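Local coordinates for protein aminotransferase (Psychrobacter arcticus 273-4, PDB 3IF2) that binds pyridoxal 5'-phosphate and probably transfers amino groups between amino acids and keto acids, perhaps between valine and pyruvate, at residues D62-T65 / G66-N69; D160-E164 / G165-A169; L196-P200 / A201-G205; V222-D225 / E226-A229; F336-K339 / Q340-A344. All blocks are in the same frame, centred on the assembly; numbering follows the deposited sequence. Where two conformers were deposited one is given.

Contact 1: residues D62-T65 / G66-N69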
loop_
_atom_site.group_PDB
_atom_site.type_symbol
_atom_site.label_atom_id
_atom_site.label_comp_id
_atom_site.label_asym_id
_atom_site.label_seq_id
_atom_site.Cartn_x
_atom_site.Cartn_y
_atom_site.Cartn_z
ATOM N N ASP A 62 10.951 24.419 9.850
ATOM C CA ASP A 62 12.434 24.400 9.621
ATOM C C ASP A 62 12.880 24.798 8.184
ATOM O O ASP A 62 13.986 24.443 7.723
ATOM C CB ASP A 62 13.074 23.071 10.056
ATOM C CG ASP A 62 12.668 21.860 9.184
ATOM O OD1 ASP A 62 11.886 21.996 8.197
ATOM O OD2 ASP A 62 13.148 20.746 9.519
ATOM N N ASN A 63 11.989 25.513 7.489
ATOM C CA ASN A 63 12.261 26.078 6.184
ATOM C C ASN A 63 13.206 27.262 6.343
ATOM O O ASN A 63 13.212 27.920 7.395
ATOM C CB ASN A 63 10.966 26.557 5.479
ATOM C CG ASN A 63 10.157 27.597 6.303
ATOM O OD1 ASN A 63 9.540 27.283 7.324
ATOM N ND2 ASN A 63 10.155 28.823 5.838
ATOM N N ASP A 64 13.998 27.531 5.295
ATOM C CA ASP A 64 14.869 28.718 5.266
ATOM C C ASP A 64 13.958 29.932 5.104
ATOM O O ASP A 64 12.831 29.793 4.621
ATOM C CB ASP A 64 15.947 28.619 4.184
ATOM C CG ASP A 64 16.996 27.544 4.506
ATOM O OD1 ASP A 64 17.487 27.449 5.649
ATOM O OD2 ASP A 64 17.354 26.779 3.602
ATOM N N THR A 65 14.422 31.092 5.569
ATOM C CA THR A 65 13.629 32.318 5.566
ATOM C C THR A 65 13.044 32.653 4.185
ATOM O O THR A 65 13.772 32.627 3.175
ATOM C CB THR A 65 14.449 33.497 6.089
ATOM O OG1 THR A 65 14.966 33.147 7.366
ATOM C CG2 THR A 65 13.612 34.779 6.199
ATOM N N GLY A 66 11.724 32.913 4.170
ATOM C CA GLY A 66 10.956 33.250 2.950
ATOM C C GLY A 66 10.761 32.143 1.909
ATOM O O GLY A 66 10.358 32.433 0.765
ATOM N N LYS A 67 11.028 30.885 2.301
ATOM C CA LYS A 67 10.956 29.708 1.419
ATOM C C LYS A 67 10.041 28.630 2.012
ATOM O O LYS A 67 9.824 28.589 3.216
ATOM C CB LYS A 67 12.374 29.181 1.186
ATOM C CG LYS A 67 13.271 30.190 0.403
ATOM C CD LYS A 67 14.761 29.831 0.453
ATOM C CE LYS A 67 15.105 28.529 -0.292
ATOM N NZ LYS A 67 16.459 28.034 0.095
ATOM N N ALA A 68 9.475 27.777 1.159
ATOM C CA ALA A 68 8.607 26.685 1.613
ATOM C C ALA A 68 9.350 25.330 1.664
ATOM O O ALA A 68 8.689 24.311 1.831
ATOM C CB ALA A 68 7.332 26.607 0.749
ATOM N N ASN A 69 10.696 25.322 1.600
ATOM C CA ASN A 69 11.536 24.084 1.670
ATOM C C ASN A 69 11.677 23.387 3.068
ATOM O O ASN A 69 12.766 22.914 3.417
ATOM C CB ASN A 69 12.949 24.370 1.122
ATOM C CG ASN A 69 13.789 25.286 2.058
ATOM O OD1 ASN A 69 13.249 26.078 2.841
ATOM N ND2 ASN A 69 15.093 25.146 1.992
#

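Contact 2: residues D160-E164 / G165-A169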
loop_
_atom_site.group_PDB
_atom_site.type_symbol
_atom_site.label_atom_id
_atom_site.label_comp_id
_atom_site.label_asym_id
_atom_site.label_seq_id
_atom_site.Cartn_x
_atom_site.Cartn_y
_atom_site.Cartn_z
ATOM N N ASP A 160 -6.548 -14.173 5.304
ATOM C CA ASP A 160 -6.858 -14.152 3.863
ATOM C C ASP A 160 -5.835 -13.509 2.930
ATOM O O ASP A 160 -6.168 -13.238 1.775
ATOM C CB ASP A 160 -8.232 -13.452 3.707
ATOM C CG ASP A 160 -9.386 -14.165 4.474
ATOM O OD1 ASP A 160 -9.332 -15.389 4.753
ATOM O OD2 ASP A 160 -10.389 -13.478 4.765
ATOM N N VAL A 161 -4.595 -13.305 3.389
ATOM C CA VAL A 161 -3.590 -12.612 2.553
ATOM C C VAL A 161 -3.025 -13.443 1.390
ATOM O O VAL A 161 -2.456 -12.869 0.471
ATOM C CB VAL A 161 -2.425 -11.989 3.372
ATOM C CG1 VAL A 161 -2.967 -11.042 4.458
ATOM C CG2 VAL A 161 -1.518 -13.052 3.971
ATOM N N HIS A 162 -3.165 -14.770 1.411
ATOM C CA HIS A 162 -2.639 -15.582 0.302
ATOM C C HIS A 162 -3.355 -15.276 -1.017
ATOM O O HIS A 162 -4.557 -15.041 -1.030
ATOM C CB HIS A 162 -2.619 -17.073 0.626
ATOM C CG HIS A 162 -1.555 -17.437 1.612
ATOM N ND1 HIS A 162 -1.831 -17.805 2.914
ATOM C CD2 HIS A 162 -0.207 -17.445 1.491
ATOM C CE1 HIS A 162 -0.693 -18.056 3.541
ATOM N NE2 HIS A 162 0.308 -17.843 2.700
ATOM N N VAL A 163 -2.587 -15.210 -2.097
ATOM C CA VAL A 163 -3.107 -14.890 -3.429
ATOM C C VAL A 163 -3.979 -16.025 -4.025
ATOM O O VAL A 163 -4.954 -15.732 -4.711
ATOM C CB VAL A 163 -1.957 -14.472 -4.374
ATOM C CG1 VAL A 163 -2.465 -14.266 -5.755
ATOM C CG2 VAL A 163 -1.320 -13.181 -3.876
ATOM N N GLU A 164 -3.632 -17.287 -3.759
ATOM C CA GLU A 164 -4.414 -18.458 -4.207
ATOM C C GLU A 164 -4.621 -19.403 -3.028
ATOM O O GLU A 164 -3.664 -19.794 -2.393
ATOM C CB GLU A 164 -3.736 -19.193 -5.389
ATOM C CG GLU A 164 -4.485 -20.512 -5.814
ATOM C CD GLU A 164 -4.275 -20.988 -7.286
ATOM O OE1 GLU A 164 -3.540 -20.348 -8.067
ATOM O OE2 GLU A 164 -4.881 -22.022 -7.673
ATOM N N GLY A 165 -5.865 -19.781 -2.755
ATOM C CA GLY A 165 -6.191 -20.690 -1.656
ATOM C C GLY A 165 -5.905 -20.091 -0.293
ATOM O O GLY A 165 -6.038 -18.877 -0.100
ATOM N N GLN A 166 -5.522 -20.954 0.644
ATOM C CA GLN A 166 -5.159 -20.571 2.025
ATOM C C GLN A 166 -4.106 -21.564 2.508
ATOM O O GLN A 166 -4.316 -22.758 2.431
ATOM C CB GLN A 166 -6.379 -20.596 2.935
ATOM C CG GLN A 166 -6.143 -19.905 4.269
ATOM C CD GLN A 166 -7.277 -20.113 5.245
ATOM O OE1 GLN A 166 -7.686 -21.257 5.507
ATOM N NE2 GLN A 166 -7.768 -19.013 5.823
ATOM N N HIS A 167 -2.999 -21.053 3.027
ATOM C CA HIS A 167 -1.816 -21.848 3.346
ATOM C C HIS A 167 -1.275 -21.581 4.747
ATOM O O HIS A 167 -0.198 -21.003 4.927
ATOM C CB HIS A 167 -0.758 -21.580 2.261
ATOM C CG HIS A 167 -1.278 -21.786 0.873
ATOM N ND1 HIS A 167 -1.434 -23.035 0.314
ATOM C CD2 HIS A 167 -1.760 -20.905 -0.034
ATOM C CE1 HIS A 167 -1.956 -22.910 -0.894
ATOM N NE2 HIS A 167 -2.160 -21.629 -1.129
ATOM N N PHE A 168 -2.066 -21.981 5.739
ATOM C CA PHE A 168 -1.675 -21.921 7.149
ATOM C C PHE A 168 -1.760 -23.316 7.750
ATOM O O PHE A 168 -2.671 -24.062 7.431
ATOM C CB PHE A 168 -2.583 -20.976 7.921
ATOM C CG PHE A 168 -2.380 -19.530 7.579
ATOM C CD1 PHE A 168 -1.196 -18.882 7.966
ATOM C CD2 PHE A 168 -3.364 -18.792 6.901
ATOM C CE1 PHE A 168 -0.981 -17.534 7.665
ATOM C CE2 PHE A 168 -3.162 -17.441 6.604
ATOM C CZ PHE A 168 -1.959 -16.816 6.987
ATOM N N ALA A 169 -0.758 -23.676 8.545
ATOM C CA ALA A 169 -0.737 -24.908 9.329
ATOM C C ALA A 169 -0.746 -24.350 10.746
ATOM O O ALA A 169 0.203 -23.688 11.152
ATOM C CB ALA A 169 0.515 -25.695 9.070
#

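Contact 3: residues L196-P200 / A201-G205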
loop_
_atom_site.group_PDB
_atom_site.type_symbol
_atom_site.label_atom_id
_atom_site.label_comp_id
_atom_site.label_asym_id
_atom_site.label_seq_id
_atom_site.Cartn_x
_atom_site.Cartn_y
_atom_site.Cartn_z
ATOM N N LEU A 196 3.547 -29.818 17.387
ATOM C CA LEU A 196 4.248 -29.010 16.369
ATOM C C LEU A 196 5.456 -29.718 15.755
ATOM O O LEU A 196 5.590 -29.796 14.525
ATOM C CB LEU A 196 4.681 -27.654 16.974
ATOM C CG LEU A 196 5.406 -26.586 16.142
ATOM C CD1 LEU A 196 5.316 -25.224 16.848
ATOM C CD2 LEU A 196 6.869 -26.897 15.805
ATOM N N GLU A 197 6.301 -30.263 16.625
ATOM C CA GLU A 197 7.588 -30.859 16.221
ATOM C C GLU A 197 7.399 -32.168 15.435
ATOM O O GLU A 197 8.281 -32.554 14.666
ATOM C CB GLU A 197 8.486 -30.991 17.467
ATOM C CG GLU A 197 10.008 -30.847 17.282
ATOM C CD GLU A 197 10.708 -30.199 18.525
ATOM O OE1 GLU A 197 10.088 -30.081 19.617
ATOM O OE2 GLU A 197 11.886 -29.781 18.401
ATOM N N ASN A 198 6.232 -32.803 15.617
ATOM C CA ASN A 198 5.810 -34.012 14.892
ATOM C C ASN A 198 4.817 -33.763 13.740
ATOM O O ASN A 198 4.387 -34.724 13.091
ATOM C CB ASN A 198 5.218 -35.040 15.884
ATOM C CG ASN A 198 6.272 -35.627 16.803
ATOM O OD1 ASN A 198 7.070 -36.481 16.386
ATOM N ND2 ASN A 198 6.273 -35.189 18.065
ATOM N N LEU A 199 4.464 -32.503 13.471
ATOM C CA LEU A 199 3.561 -32.161 12.356
ATOM C C LEU A 199 4.162 -32.706 11.033
ATOM O O LEU A 199 5.330 -32.420 10.742
ATOM C CB LEU A 199 3.358 -30.652 12.261
ATOM C CG LEU A 199 2.284 -30.117 11.321
ATOM C CD1 LEU A 199 0.902 -30.550 11.787
ATOM C CD2 LEU A 199 2.369 -28.614 11.307
ATOM N N PRO A 200 3.411 -33.561 10.289
ATOM C CA PRO A 200 3.900 -34.132 9.020
ATOM C C PRO A 200 4.374 -33.099 7.984
ATOM O O PRO A 200 5.397 -33.326 7.316
ATOM C CB PRO A 200 2.685 -34.900 8.495
ATOM C CG PRO A 200 1.939 -35.294 9.711
ATOM C CD PRO A 200 2.113 -34.163 10.671
ATOM N N ALA A 201 3.636 -31.995 7.857
ATOM C CA ALA A 201 4.027 -30.895 6.975
ATOM C C ALA A 201 5.449 -30.381 7.301
ATOM O O ALA A 201 6.237 -30.124 6.379
ATOM C CB ALA A 201 2.987 -29.743 7.032
ATOM N N LEU A 202 5.777 -30.282 8.596
ATOM C CA LEU A 202 7.105 -29.811 9.051
ATOM C C LEU A 202 8.203 -30.828 8.736
ATOM O O LEU A 202 9.224 -30.462 8.153
ATOM C CB LEU A 202 7.115 -29.479 10.559
ATOM C CG LEU A 202 8.368 -28.788 11.136
ATOM C CD1 LEU A 202 8.567 -27.403 10.526
ATOM C CD2 LEU A 202 8.273 -28.669 12.637
ATOM N N LYS A 203 8.006 -32.085 9.141
ATOM C CA LYS A 203 8.983 -33.167 8.863
ATOM C C LYS A 203 9.239 -33.360 7.349
ATOM O O LYS A 203 10.392 -33.489 6.924
ATOM C CB LYS A 203 8.544 -34.519 9.484
ATOM C CG LYS A 203 8.878 -34.787 10.985
ATOM C CD LYS A 203 8.527 -36.264 11.344
ATOM C CE LYS A 203 9.307 -36.856 12.534
ATOM N NZ LYS A 203 8.939 -36.286 13.852
ATOM N N GLU A 204 8.160 -33.337 6.554
ATOM C CA GLU A 204 8.217 -33.577 5.085
ATOM C C GLU A 204 8.648 -32.381 4.181
ATOM O O GLU A 204 8.676 -32.523 2.953
ATOM C CB GLU A 204 6.875 -34.186 4.612
ATOM C CG GLU A 204 6.576 -35.591 5.240
ATOM C CD GLU A 204 5.171 -36.136 4.952
ATOM O OE1 GLU A 204 4.202 -35.363 4.871
ATOM O OE2 GLU A 204 5.019 -37.366 4.845
ATOM N N GLY A 205 8.988 -31.233 4.770
ATOM C CA GLY A 205 9.442 -30.053 4.019
ATOM C C GLY A 205 8.380 -29.201 3.336
ATOM O O GLY A 205 8.699 -28.512 2.365
#

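Contact 4: residues V222-D225 / E226-A229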
loop_
_atom_site.group_PDB
_atom_site.type_symbol
_atom_site.label_atom_id
_atom_site.label_comp_id
_atom_site.label_asym_id
_atom_site.label_seq_id
_atom_site.Cartn_x
_atom_site.Cartn_y
_atom_site.Cartn_z
ATOM N N VAL A 222 1.851 -13.427 25.732
ATOM C CA VAL A 222 3.242 -13.190 25.377
ATOM C C VAL A 222 3.928 -14.541 25.441
ATOM O O VAL A 222 4.042 -15.130 26.524
ATOM C CB VAL A 222 3.921 -12.156 26.295
ATOM C CG1 VAL A 222 5.426 -12.021 25.979
ATOM C CG2 VAL A 222 3.229 -10.830 26.138
ATOM N N LEU A 223 4.345 -15.045 24.278
ATOM C CA LEU A 223 5.113 -16.294 24.183
ATOM C C LEU A 223 6.393 -16.051 24.974
ATOM O O LEU A 223 7.016 -15.013 24.838
ATOM C CB LEU A 223 5.428 -16.668 22.727
ATOM C CG LEU A 223 4.225 -17.039 21.842
ATOM C CD1 LEU A 223 4.573 -16.948 20.350
ATOM C CD2 LEU A 223 3.689 -18.422 22.194
ATOM N N THR A 224 6.750 -17.014 25.811
ATOM C CA THR A 224 7.881 -16.905 26.744
ATOM C C THR A 224 9.231 -16.929 26.031
ATOM O O THR A 224 9.360 -17.500 24.946
ATOM C CB THR A 224 7.864 -18.046 27.839
ATOM O OG1 THR A 224 8.327 -19.281 27.287
ATOM C CG2 THR A 224 6.464 -18.243 28.452
ATOM N N ASP A 225 10.231 -16.317 26.657
ATOM C CA ASP A 225 11.612 -16.364 26.148
ATOM C C ASP A 225 12.059 -17.801 25.794
ATOM O O ASP A 225 12.652 -18.012 24.720
ATOM C CB ASP A 225 12.596 -15.716 27.146
ATOM C CG ASP A 225 12.510 -14.183 27.170
ATOM O OD1 ASP A 225 11.893 -13.555 26.258
ATOM O OD2 ASP A 225 13.105 -13.598 28.108
ATOM N N GLU A 226 11.715 -18.762 26.663
ATOM C CA GLU A 226 12.050 -20.180 26.436
ATOM C C GLU A 226 11.280 -20.739 25.226
ATOM O O GLU A 226 11.841 -21.492 24.422
ATOM C CB GLU A 226 11.781 -21.031 27.680
ATOM C CG GLU A 226 12.415 -22.422 27.620
ATOM C CD GLU A 226 12.043 -23.279 28.803
ATOM O OE1 GLU A 226 11.130 -22.893 29.562
ATOM O OE2 GLU A 226 12.659 -24.348 28.959
ATOM N N GLU A 227 10.006 -20.353 25.091
ATOM C CA GLU A 227 9.183 -20.775 23.935
ATOM C C GLU A 227 9.743 -20.220 22.604
ATOM O O GLU A 227 9.813 -20.964 21.599
ATOM C CB GLU A 227 7.702 -20.392 24.109
ATOM C CG GLU A 227 6.922 -21.281 25.102
ATOM C CD GLU A 227 5.493 -20.811 25.367
ATOM O OE1 GLU A 227 5.192 -19.610 25.226
ATOM O OE2 GLU A 227 4.657 -21.658 25.751
HETATM N N MSE A 228 10.172 -18.952 22.611
HETATM C CA MSE A 228 10.788 -18.330 21.417
HETATM C C MSE A 228 12.134 -18.944 21.012
HETATM O O MSE A 228 12.415 -19.075 19.808
HETATM C CB MSE A 228 10.956 -16.819 21.595
HETATM C CG MSE A 228 9.646 -16.043 21.726
HETATM SE SE MSE A 228 8.285 -16.307 20.349
HETATM C CE MSE A 228 9.466 -16.094 18.822
ATOM N N ALA A 229 12.962 -19.291 22.002
ATOM C CA ALA A 229 14.264 -19.918 21.743
ATOM C C ALA A 229 14.083 -21.258 21.029
ATOM O O ALA A 229 14.775 -21.550 20.056
ATOM C CB ALA A 229 15.038 -20.122 23.038
#

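Contact 5: residues F336-K339 / Q340-A344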
loop_
_atom_site.group_PDB
_atom_site.type_symbol
_atom_site.label_atom_id
_atom_site.label_comp_id
_atom_site.label_asym_id
_atom_site.label_seq_id
_atom_site.Cartn_x
_atom_site.Cartn_y
_atom_site.Cartn_z
ATOM N N PHE A 336 -0.834 3.534 30.244
ATOM C CA PHE A 336 -2.225 3.801 29.868
ATOM C C PHE A 336 -2.994 2.489 29.732
ATOM O O PHE A 336 -4.019 2.316 30.400
ATOM C CB PHE A 336 -2.335 4.597 28.561
ATOM C CG PHE A 336 -3.743 4.842 28.141
ATOM C CD1 PHE A 336 -4.428 5.956 28.588
ATOM C CD2 PHE A 336 -4.415 3.923 27.331
ATOM C CE1 PHE A 336 -5.774 6.173 28.239
ATOM C CE2 PHE A 336 -5.755 4.132 26.981
ATOM C CZ PHE A 336 -6.434 5.266 27.449
ATOM N N TYR A 337 -2.480 1.573 28.895
ATOM C CA TYR A 337 -3.142 0.275 28.671
ATOM C C TYR A 337 -3.191 -0.660 29.896
ATOM O O TYR A 337 -4.169 -1.403 30.048
ATOM C CB TYR A 337 -2.617 -0.453 27.415
ATOM C CG TYR A 337 -2.912 0.303 26.129
ATOM C CD1 TYR A 337 -4.220 0.455 25.679
ATOM C CD2 TYR A 337 -1.883 0.853 25.355
ATOM C CE1 TYR A 337 -4.508 1.154 24.509
ATOM C CE2 TYR A 337 -2.155 1.565 24.173
ATOM C CZ TYR A 337 -3.470 1.708 23.760
ATOM O OH TYR A 337 -3.757 2.387 22.611
ATOM N N GLN A 338 -2.185 -0.631 30.766
ATOM C CA GLN A 338 -2.242 -1.463 31.978
ATOM C C GLN A 338 -3.402 -1.057 32.896
ATOM O O GLN A 338 -4.141 -1.927 33.387
ATOM C CB GLN A 338 -0.934 -1.479 32.759
ATOM C CG GLN A 338 -1.081 -2.306 34.064
ATOM C CD GLN A 338 0.209 -2.839 34.599
ATOM O OE1 GLN A 338 1.287 -2.286 34.354
ATOM N NE2 GLN A 338 0.110 -3.938 35.343
ATOM N N LYS A 339 -3.535 0.242 33.141
ATOM C CA LYS A 339 -4.643 0.774 33.938
ATOM C C LYS A 339 -6.025 0.479 33.304
ATOM O O LYS A 339 -6.975 0.159 34.010
ATOM C CB LYS A 339 -4.438 2.271 34.209
ATOM C CG LYS A 339 -3.268 2.528 35.181
ATOM C CD LYS A 339 -3.100 4.001 35.598
ATOM C CE LYS A 339 -2.223 4.820 34.643
ATOM N NZ LYS A 339 -1.949 6.178 35.210
ATOM N N GLN A 340 -6.125 0.568 31.979
ATOM C CA GLN A 340 -7.372 0.223 31.264
ATOM C C GLN A 340 -7.739 -1.277 31.415
ATOM O O GLN A 340 -8.904 -1.615 31.654
ATOM C CB GLN A 340 -7.255 0.577 29.786
ATOM C CG GLN A 340 -7.136 2.065 29.478
ATOM C CD GLN A 340 -8.455 2.798 29.439
ATOM O OE1 GLN A 340 -8.709 3.658 30.271
ATOM N NE2 GLN A 340 -9.301 2.468 28.475
ATOM N N ALA A 341 -6.740 -2.153 31.277
ATOM C CA ALA A 341 -6.927 -3.611 31.432
ATOM C C ALA A 341 -7.341 -3.937 32.868
ATOM O O ALA A 341 -8.265 -4.733 33.073
ATOM C CB ALA A 341 -5.643 -4.393 31.029
ATOM N N THR A 342 -6.676 -3.302 33.836
ATOM C CA THR A 342 -6.982 -3.467 35.262
ATOM C C THR A 342 -8.418 -3.067 35.592
ATOM O O THR A 342 -9.138 -3.800 36.288
ATOM C CB THR A 342 -5.996 -2.654 36.140
ATOM O OG1 THR A 342 -4.663 -3.068 35.818
ATOM C CG2 THR A 342 -6.262 -2.831 37.664
ATOM N N LEU A 343 -8.811 -1.901 35.099
ATOM C CA LEU A 343 -10.178 -1.381 35.223
ATOM C C LEU A 343 -11.190 -2.351 34.608
ATOM O O LEU A 343 -12.215 -2.626 35.214
ATOM C CB LEU A 343 -10.281 -0.033 34.506
ATOM C CG LEU A 343 -11.612 0.709 34.400
ATOM C CD1 LEU A 343 -12.190 1.045 35.831
ATOM C CD2 LEU A 343 -11.389 1.958 33.513
ATOM N N ALA A 344 -10.886 -2.854 33.406
ATOM C CA ALA A 344 -11.748 -3.807 32.704
ATOM C C ALA A 344 -11.914 -5.114 33.497
ATOM O O ALA A 344 -13.039 -5.593 33.634
ATOM C CB ALA A 344 -11.220 -4.082 31.278
#

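Contact 1: residues D62-T65 / G66-N69
Asn-69 reaches back across a surface loop and holds Asp-64 with both ends of its amide. Its OD1 accepts the backbone N-H of Asp-64 at 2.9 Å (Asp-64 N to Asn-69 OD1), in the carbonyl plane and on a lone pair. The other end, Asn-69 ND2, donates to Asp-64 OD2 at 3.2 Å; this bond is straight, 167° at the hydrogen, and leaves within the amide plane, yet it meets the carboxylate from above. Beside this lies a type II beta turn from Asp-64 to Lys-67, closed by Lys-67 N on Asp-64 O at 3.1 Å. Gly-66 takes the positive phi of the third position, where a CB would clash with Thr-65 O. Asn-63 reaches across the bend: with CG wedged between backbone N and carbonyl carbon (chi1 57°), ND2 comes 2.7 Å from Lys-67 O, a weak, badly angled bond, and makes another weak one to Asp-64 O.

The outer side is looser. The Lys-67 chain runs alongside Asp-64, but NZ stays 3.8 Å from Asp-64 OD2, a long salt bridge, and Thr-65 and Gly-66 form the exposed tip. At the base, Asp-62 OD2 bonds Ser-71 OG, while Ala-68 and Asn-69 pack on Asn-49 and Lys-44 of the second subunit. Were Asn-69 an alanine, the Asp-64 N-H would probably lose its acceptor, and the Asp-64 carboxylate would keep only the long Lys-67 contact within this loop to steady it. Amides and backbone groups thus give this loop its shape, and the solvent-side ion pair probably adds little.

Contact 2: residues D160-E164 / G165-A169
His-162 meets His-167 and Phe-168 in a small aromatic cluster built round the bend that leads into strand 168-170 of the large mixed sheet. At the start of the bend, Asp-160 merely comes near Gln-166, whose NE2 bonds Ser-159 O instead; the backbone O of Asp-160 takes Lys-10 NZ. Next comes His-162, the centre of the cluster. Over one face of its imidazole sits His-167 CB, 3.9 Å from the ring centroid in a CH-pi contact, and the ring of His-167 turns its edge to that face, the planes at 90°. The His-162 ring in turn points its own edge at a face of Phe-168, CE1 lying 3.9 Å from Phe-168 CZ, with the planes 61° apart. Beyond these two edge-to-face contacts, His-162 NE2 makes a weak bond to Phe-123 O in helix 115-125. With an alanine in place of His-162, a gap would probably open between His-167 and Phe-168, each losing one of its packing partners. Val-163 turns away from the second half of the bend and packs on Phe-120 and on Val-163 of the second subunit. Glu-164 closes the bend through its backbone, ahead of Gly-165 with its positive phi. Standing beside its own backbone N (chi1 -53°), the His-167 ring points back along the bend, and its NE2 donates to Glu-164 O at 2.7 Å, the oxygen lying 16° out of the ring plane.

Contact 3: residues L196-P200 / A201-G205
The short helix 200-203 opens at Leu-199, its N-cap, and ends in a Schellman motif at Gly-205. Leu-199 O accepts from Lys-203 N at 3.1 Å, almost straight at 170°, and takes a weak second bond from Leu-202 N. One residue on, Glu-204 N bonds Pro-200 O at 2.9 Å. Pro-200 has no N-H to give, which costs nothing in the first turn of a helix, where N-H groups have no carbonyl of the same helix to bond to. Gly-205, at positive phi, then turns the chain out of the helix.

The side chains tie this turn to the end of helix 193-197. With CG swung opposite its backbone N (chi1 -171°), Leu-202 sends CD2 back to Leu-196, 3.9 Å from Leu-196 CD2 and 3.5 Å from Leu-196 O. Leu-199 lies between them along the chain and touches Leu-202 at 4.3 Å, CB to CB. On the solvent side Lys-203 lies alongside Asn-198, both pointing the same way; the lysine bends at its last torsion and NZ makes a weak bond to Asn-198 OD1 at 3.2 Å. The other end of that amide, Asn-198 ND2, is held by Glu-194 O, which helps fix how the amide is turned.

Leu-196 and Leu-202 both lean on Ile-234 of helix 225-237, and Glu-197 adds a salt bridge to Arg-237. Leu-196 and Leu-199 also rest on Leu-148, so the end of helix 193-197 and the linker at Leu-199 lie on strand 142-149, while helix 200-203 meets helix 225-237 through Leu-202.

Contact 4: residues V222-D225 / E226-A229
Thr-224 and Glu-227 form a capping box at the start of helix 225-237, each side chain bonding the other's backbone N-H. Thr-224 OG1, set between its backbone N and carbonyl carbon (chi1 77°), accepts from Glu-227 N at 3.0 Å. In return Glu-227 OE1 takes the N-H of Thr-224 at 3.1 Å (Thr-224 N to Glu-227 OE1), approached on the anti side and 27° out of the carboxylate plane. The glutamate chain is extended and passes close by the threonine hydroxyl, CG lying 3.3 Å from Thr-224 OG1. Behind the box the first helical bonds follow, Met-228 N to Thr-224 O at 2.9 Å and Ala-229 N to Asp-225 O at 3.0 Å.

Leu-223, just before the cap, meets Met-228 in the helix and makes the hydrophobic staple that often goes with such a box. The Met-228 chain, here selenomethionine, crosses the leucine at about a right angle; two bends in it bring SE to 3.7 Å from Leu-223 CB. Leu-223 CD2 lies 3.6 Å from Glu-227 OE1, so the leucine also flanks the carboxylate.

Further out, Glu-227 OE2 accepts from Val-191 N, which fixes the second oxygen. Asp-225 OD1 pairs with Arg-214 and takes His-261 N, while Met-228 packs on Leu-242 and Ile-244 of strand 242-245. The buried carboxylate of Glu-227 therefore has a backbone N-H on each oxygen, and its place at the positive end of the helix would probably help keep it ionised.

Contact 5: residues F336-K339 / Q340-A344
Gln-340 lays its side chain over a face of the Phe-336 ring one turn back along helix 324-351. The touching atom is CG, 4.0 Å from the ring centroid and 30° off the normal, a CH-pi contact reaching 3.5 Å between Gln-340 CG and Phe-336 CE2. The chain bends at chi2 (-83°), and the amide beyond it lies nearly parallel to the ring, the planes 18° apart, with Gln-340 CD just beyond the ring's rim, 3.8 Å from Phe-336 CZ. What fixes the rotation of this amide is NE2, which donates to Ile-419 O and weakly to Ala-421 O.

Thr-342 behaves differently. Its OG1 turns back on the helix and donates to Gln-338 O at 2.7 Å, while its N bonds the same oxygen at 2.9 Å (Thr-342 N to Gln-338 O). The two donors come from opposite faces of the carbonyl plane, so one oxygen serves both.

Tyr-337 leaves the helix on another side and bonds Ala-43 N through OH, its side chain about 6 Å from that of Lys-276, which binds the pyridoxal phosphate, so this face lies near the cofactor site. Gln-340 packs on Leu-426 and Leu-343 on Glu-423, so this stretch of helix 324-351 lies against helix 423-441 and the loop after strand 414-418.

In the fold
Following the chain from the N terminus, the five contacts come strictly in series; each shapes a short local stretch, and none nests in or crosses another. Contact 1 closes the loop between helices 46-60 and 71-77, far out at the subunit interface. Contact 2 bends the chain into strand 168-170, also against the second subunit. Contact 3 joins two short helices and touches contact 2, Ala-169 CB lying 4.1 Å from Leu-199 CD2. Contact 4 starts helix 225-237, whose later turns carry Ile-234 and Arg-237 to contact 3. Contact 5, within helix 324-351, lies across the chain's centre from contacts 2 and 3.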